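Local coordinates for endoglucanase, glycoside hydrolase family 5 protein (Cytophaga hutchinsonii, PDB 5IHS), which probably hydrolyses internal beta-1,4-glucosidic bonds of cellulose, as an endoglucanase with a TIM-barrel fold, at residues A136-I150 with G177-N189. Sequence-based numbering, arbitrary orientation. Where two conformers were deposited one is given.
Sequences AQRFFSEMAKKYGNI and GVITKIRVYDTTN
Two neighbouring outer helices of the TIM barrel, 133-147 and 167-185, pack together here; their segments 136-147 and 177-185 run nearly parallel, with a crossing angle of -21°. Both pack against strand 153-156, whose Tyr155 touches Phe140, Ala144 and Ile182. Phe140 lies alongside Ile182, its CB 3.8 Å from Ile182 CG1. Phe140 CD2 meets Val178 CG1. Ala144 CB touches Ile182 O and Tyr185 CB, and this small side chain probably helps the helices approach. Toward solvent, Lys145 lies across one face of the Tyr185 ring. Its CB sits 3.8 Å from the ring centroid, almost on the normal, a CH-pi contact. CG of Lys145 is anti to the backbone N (chi1 -174°), and the extended chain runs on over the ring toward CZ. A water bridges Lys145 NZ and Tyr185 OH. Near the C-terminal ends of the two helices, Asp186 accepts Asn189 N at OD1 (3.0 Å), an Asx motif. Its OD2 takes Asn189 ND2 on the syn lone pair at 2.8 Å, and also bonds Tyr155 OH. An alanine here would lack the carboxylate; it would probably leave Tyr155 OH without this mate and the Asn189 side-chain amide freer to turn away from Ile150 O. That amide joins the two loops: Asn189 ND2 donates to Ile150 O at 2.9 Å, bent to 141° at the hydrogen and from above the carbonyl plane.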
# COMPACT_ATOMS: atom_id res chain seq x y z
N ALA A 136 -11.32 12.11 -8.44
CA ALA A 136 -10.00 11.58 -8.11
C ALA A 136 -8.91 12.62 -8.34
O ALA A 136 -7.99 12.76 -7.53
CB ALA A 136 -9.73 10.33 -8.95
N GLN A 137 -8.99 13.34 -9.46
CA GLN A 137 -8.02 14.38 -9.76
C GLN A 137 -8.06 15.47 -8.70
O GLN A 137 -7.01 15.98 -8.29
CB GLN A 137 -8.30 14.96 -11.14
CG GLN A 137 -7.92 14.02 -12.28
CD GLN A 137 -8.28 14.58 -13.64
OE1 GLN A 137 -8.56 15.78 -13.79
NE2 GLN A 137 -8.26 13.72 -14.65
N ARG A 138 -9.25 15.84 -8.24
CA ARG A 138 -9.38 16.87 -7.22
C ARG A 138 -8.71 16.42 -5.92
O ARG A 138 -7.93 17.17 -5.31
CB ARG A 138 -10.86 17.18 -6.98
CG ARG A 138 -11.13 18.28 -5.97
CD ARG A 138 -12.59 18.76 -6.01
NE ARG A 138 -13.56 17.69 -5.72
CZ ARG A 138 -14.37 17.12 -6.61
NH1 ARG A 138 -15.21 16.16 -6.21
NH2 ARG A 138 -14.38 17.49 -7.88
N PHE A 139 -8.99 15.18 -5.50
CA PHE A 139 -8.41 14.64 -4.28
C PHE A 139 -6.89 14.63 -4.36
O PHE A 139 -6.20 15.10 -3.44
CB PHE A 139 -8.93 13.23 -4.04
CG PHE A 139 -8.24 12.54 -2.90
CD1 PHE A 139 -8.48 12.92 -1.60
CD2 PHE A 139 -7.34 11.51 -3.14
CE1 PHE A 139 -7.84 12.30 -0.54
CE2 PHE A 139 -6.69 10.89 -2.08
CZ PHE A 139 -6.94 11.28 -0.78
N PHE A 140 -6.34 14.07 -5.43
CA PHE A 140 -4.90 13.96 -5.53
C PHE A 140 -4.23 15.31 -5.71
O PHE A 140 -3.11 15.51 -5.21
CB PHE A 140 -4.50 12.94 -6.59
CG PHE A 140 -4.55 11.54 -6.07
CD1 PHE A 140 -3.63 11.11 -5.14
CD2 PHE A 140 -5.54 10.65 -6.47
CE1 PHE A 140 -3.68 9.83 -4.60
CE2 PHE A 140 -5.59 9.36 -5.94
CZ PHE A 140 -4.65 8.96 -5.01
N SER A 141 -4.87 16.25 -6.41
CA SER A 141 -4.33 17.61 -6.48
C SER A 141 -4.21 18.22 -5.09
O SER A 141 -3.21 18.87 -4.76
CB SER A 141 -5.22 18.50 -7.35
OG SER A 141 -5.17 18.13 -8.71
N GLU A 142 -5.25 18.05 -4.27
CA GLU A 142 -5.21 18.60 -2.91
C GLU A 142 -4.10 17.97 -2.09
O GLU A 142 -3.38 18.66 -1.36
CB GLU A 142 -6.55 18.37 -2.23
CG GLU A 142 -7.64 19.23 -2.81
CD GLU A 142 -9.00 18.93 -2.23
OE1 GLU A 142 -9.08 18.14 -1.26
OE2 GLU A 142 -9.99 19.50 -2.74
N MET A 143 -3.96 16.64 -2.17
CA MET A 143 -2.93 15.97 -1.40
C MET A 143 -1.54 16.38 -1.86
O MET A 143 -0.65 16.63 -1.04
CB MET A 143 -3.10 14.45 -1.48
CG MET A 143 -4.38 13.90 -0.84
SD MET A 143 -4.53 14.24 0.92
CE MET A 143 -5.60 15.64 0.83
N ALA A 144 -1.33 16.45 -3.18
CA ALA A 144 -0.03 16.83 -3.71
C ALA A 144 0.30 18.28 -3.39
O ALA A 144 1.46 18.60 -3.10
CB ALA A 144 -0.01 16.57 -5.21
N LYS A 145 -0.69 19.17 -3.44
CA LYS A 145 -0.40 20.56 -3.10
C LYS A 145 0.03 20.68 -1.64
O LYS A 145 0.93 21.45 -1.31
CB LYS A 145 -1.62 21.44 -3.38
CG LYS A 145 -1.35 22.93 -3.18
CD LYS A 145 -2.51 23.82 -3.63
CE LYS A 145 -2.16 25.30 -3.50
NZ LYS A 145 -3.26 26.22 -3.91
N LYS A 146 -0.62 19.92 -0.75
CA LYS A 146 -0.30 20.03 0.67
C LYS A 146 1.00 19.33 1.01
O LYS A 146 1.81 19.86 1.78
CB LYS A 146 -1.44 19.46 1.50
CG LYS A 146 -1.18 19.55 3.00
CD LYS A 146 -2.44 19.29 3.82
CE LYS A 146 -2.21 19.53 5.32
NZ LYS A 146 -3.34 19.02 6.12
N TYR A 147 1.23 18.14 0.47
CA TYR A 147 2.32 17.28 0.91
C TYR A 147 3.42 17.12 -0.13
O TYR A 147 4.35 16.33 0.08
CB TYR A 147 1.76 15.92 1.31
CG TYR A 147 0.80 15.96 2.48
CD1 TYR A 147 1.25 16.25 3.75
CD2 TYR A 147 -0.55 15.70 2.31
CE1 TYR A 147 0.38 16.27 4.83
CE2 TYR A 147 -1.43 15.72 3.37
CZ TYR A 147 -0.96 16.01 4.64
OH TYR A 147 -1.86 16.03 5.70
N GLY A 148 3.36 17.87 -1.24
CA GLY A 148 4.22 17.59 -2.38
C GLY A 148 5.71 17.66 -2.10
O GLY A 148 6.49 16.96 -2.75
N ASN A 149 6.13 18.50 -1.16
CA ASN A 149 7.56 18.65 -0.89
C ASN A 149 8.10 17.67 0.16
O ASN A 149 9.19 17.92 0.71
CB ASN A 149 7.87 20.09 -0.46
CG ASN A 149 9.32 20.48 -0.70
OD1 ASN A 149 9.99 19.93 -1.58
ND2 ASN A 149 9.82 21.43 0.09
N ILE A 150 7.43 16.56 0.44
CA ILE A 150 7.67 15.77 1.64
C ILE A 150 8.03 14.35 1.25
O ILE A 150 7.28 13.70 0.51
CB ILE A 150 6.46 15.81 2.58
CG1 ILE A 150 6.22 17.28 2.94
CG2 ILE A 150 6.70 14.98 3.81
CD1 ILE A 150 5.03 17.54 3.77
N GLY A 177 -4.13 10.89 -16.29
CA GLY A 177 -4.76 12.14 -15.91
C GLY A 177 -4.47 12.52 -14.47
O GLY A 177 -4.22 13.68 -14.15
N VAL A 178 -4.51 11.53 -13.57
CA VAL A 178 -4.22 11.80 -12.16
C VAL A 178 -2.74 12.11 -11.95
O VAL A 178 -2.37 13.01 -11.19
CB VAL A 178 -4.70 10.64 -11.27
CG1 VAL A 178 -4.29 10.87 -9.82
CG2 VAL A 178 -6.22 10.49 -11.36
N ILE A 179 -1.85 11.36 -12.62
CA ILE A 179 -0.42 11.62 -12.51
C ILE A 179 -0.09 13.06 -12.90
O ILE A 179 0.69 13.74 -12.22
CB ILE A 179 0.38 10.59 -13.34
CG1 ILE A 179 0.26 9.19 -12.71
CG2 ILE A 179 1.85 10.99 -13.45
CD1 ILE A 179 0.67 8.08 -13.66
N THR A 180 -0.65 13.53 -14.01
CA THR A 180 -0.39 14.90 -14.43
C THR A 180 -0.77 15.88 -13.33
O THR A 180 -0.05 16.84 -13.06
CB THR A 180 -1.13 15.20 -15.73
OG1 THR A 180 -0.63 14.35 -16.76
CG2 THR A 180 -0.94 16.65 -16.15
N LYS A 181 -1.92 15.66 -12.70
CA LYS A 181 -2.36 16.54 -11.62
C LYS A 181 -1.41 16.49 -10.42
O LYS A 181 -1.07 17.53 -9.85
CB LYS A 181 -3.79 16.21 -11.21
CG LYS A 181 -4.83 16.56 -12.27
CD LYS A 181 -5.08 18.06 -12.35
CE LYS A 181 -6.17 18.40 -13.35
NZ LYS A 181 -5.67 18.28 -14.73
N ILE A 182 -0.98 15.30 -10.03
CA ILE A 182 -0.04 15.18 -8.92
C ILE A 182 1.26 15.92 -9.23
O ILE A 182 1.81 16.64 -8.38
CB ILE A 182 0.23 13.70 -8.61
CG1 ILE A 182 -1.01 13.04 -8.01
CG2 ILE A 182 1.41 13.56 -7.65
CD1 ILE A 182 -0.91 11.53 -7.90
N ARG A 183 1.77 15.74 -10.45
CA ARG A 183 3.07 16.26 -10.85
C ARG A 183 3.09 17.78 -10.97
O ARG A 183 4.19 18.36 -11.03
CB ARG A 183 3.52 15.56 -12.14
CG ARG A 183 3.82 14.07 -11.95
CD ARG A 183 5.10 13.87 -11.16
NE ARG A 183 5.45 12.45 -11.00
CZ ARG A 183 5.67 11.82 -9.85
NH1 ARG A 183 5.54 12.44 -8.68
NH2 ARG A 183 6.00 10.52 -9.88
N VAL A 184 1.94 18.46 -10.98
CA VAL A 184 1.93 19.92 -10.86
C VAL A 184 2.64 20.34 -9.59
O VAL A 184 3.36 21.34 -9.56
CB VAL A 184 0.49 20.46 -10.89
CG1 VAL A 184 0.45 21.96 -10.57
CG2 VAL A 184 -0.17 20.20 -12.23
N TYR A 185 2.41 19.61 -8.50
CA TYR A 185 2.84 20.00 -7.16
C TYR A 185 3.88 19.08 -6.55
O TYR A 185 4.57 19.50 -5.61
CB TYR A 185 1.64 20.02 -6.20
CG TYR A 185 0.59 21.03 -6.57
CD1 TYR A 185 0.83 22.39 -6.40
CD2 TYR A 185 -0.63 20.64 -7.09
CE1 TYR A 185 -0.12 23.33 -6.74
CE2 TYR A 185 -1.59 21.58 -7.44
CZ TYR A 185 -1.33 22.92 -7.26
OH TYR A 185 -2.26 23.88 -7.60
N ASP A 186 3.99 17.84 -7.01
CA ASP A 186 4.89 16.86 -6.41
C ASP A 186 5.65 16.22 -7.55
O ASP A 186 5.12 15.36 -8.26
CB ASP A 186 4.11 15.83 -5.62
CG ASP A 186 5.01 14.89 -4.85
OD1 ASP A 186 6.14 14.62 -5.33
OD2 ASP A 186 4.58 14.42 -3.76
N THR A 187 6.89 16.66 -7.75
CA THR A 187 7.57 16.32 -8.99
C THR A 187 8.14 14.90 -8.99
O THR A 187 8.25 14.30 -10.07
CB THR A 187 8.66 17.33 -9.32
OG1 THR A 187 9.66 17.32 -8.30
CG2 THR A 187 8.07 18.72 -9.40
N THR A 188 8.51 14.34 -7.83
CA THR A 188 9.22 13.06 -7.84
C THR A 188 8.70 11.95 -6.94
O THR A 188 9.16 10.82 -7.11
CB THR A 188 10.72 13.24 -7.53
OG1 THR A 188 10.87 13.71 -6.19
CG2 THR A 188 11.37 14.21 -8.50
N ASN A 189 7.79 12.20 -6.00
CA ASN A 189 7.39 11.09 -5.14
C ASN A 189 6.72 10.00 -5.97
O ASN A 189 6.11 10.25 -7.02
CB ASN A 189 6.48 11.57 -4.01
CG ASN A 189 7.25 12.29 -2.91
OD1 ASN A 189 8.43 11.98 -2.64
ND2 ASN A 189 6.60 13.24 -2.26
O HOH W 1 -2.98 19.54 -9.81
O HOH W 2 -2.99 26.18 -6.87
O HOH W 3 7.92 18.02 -5.16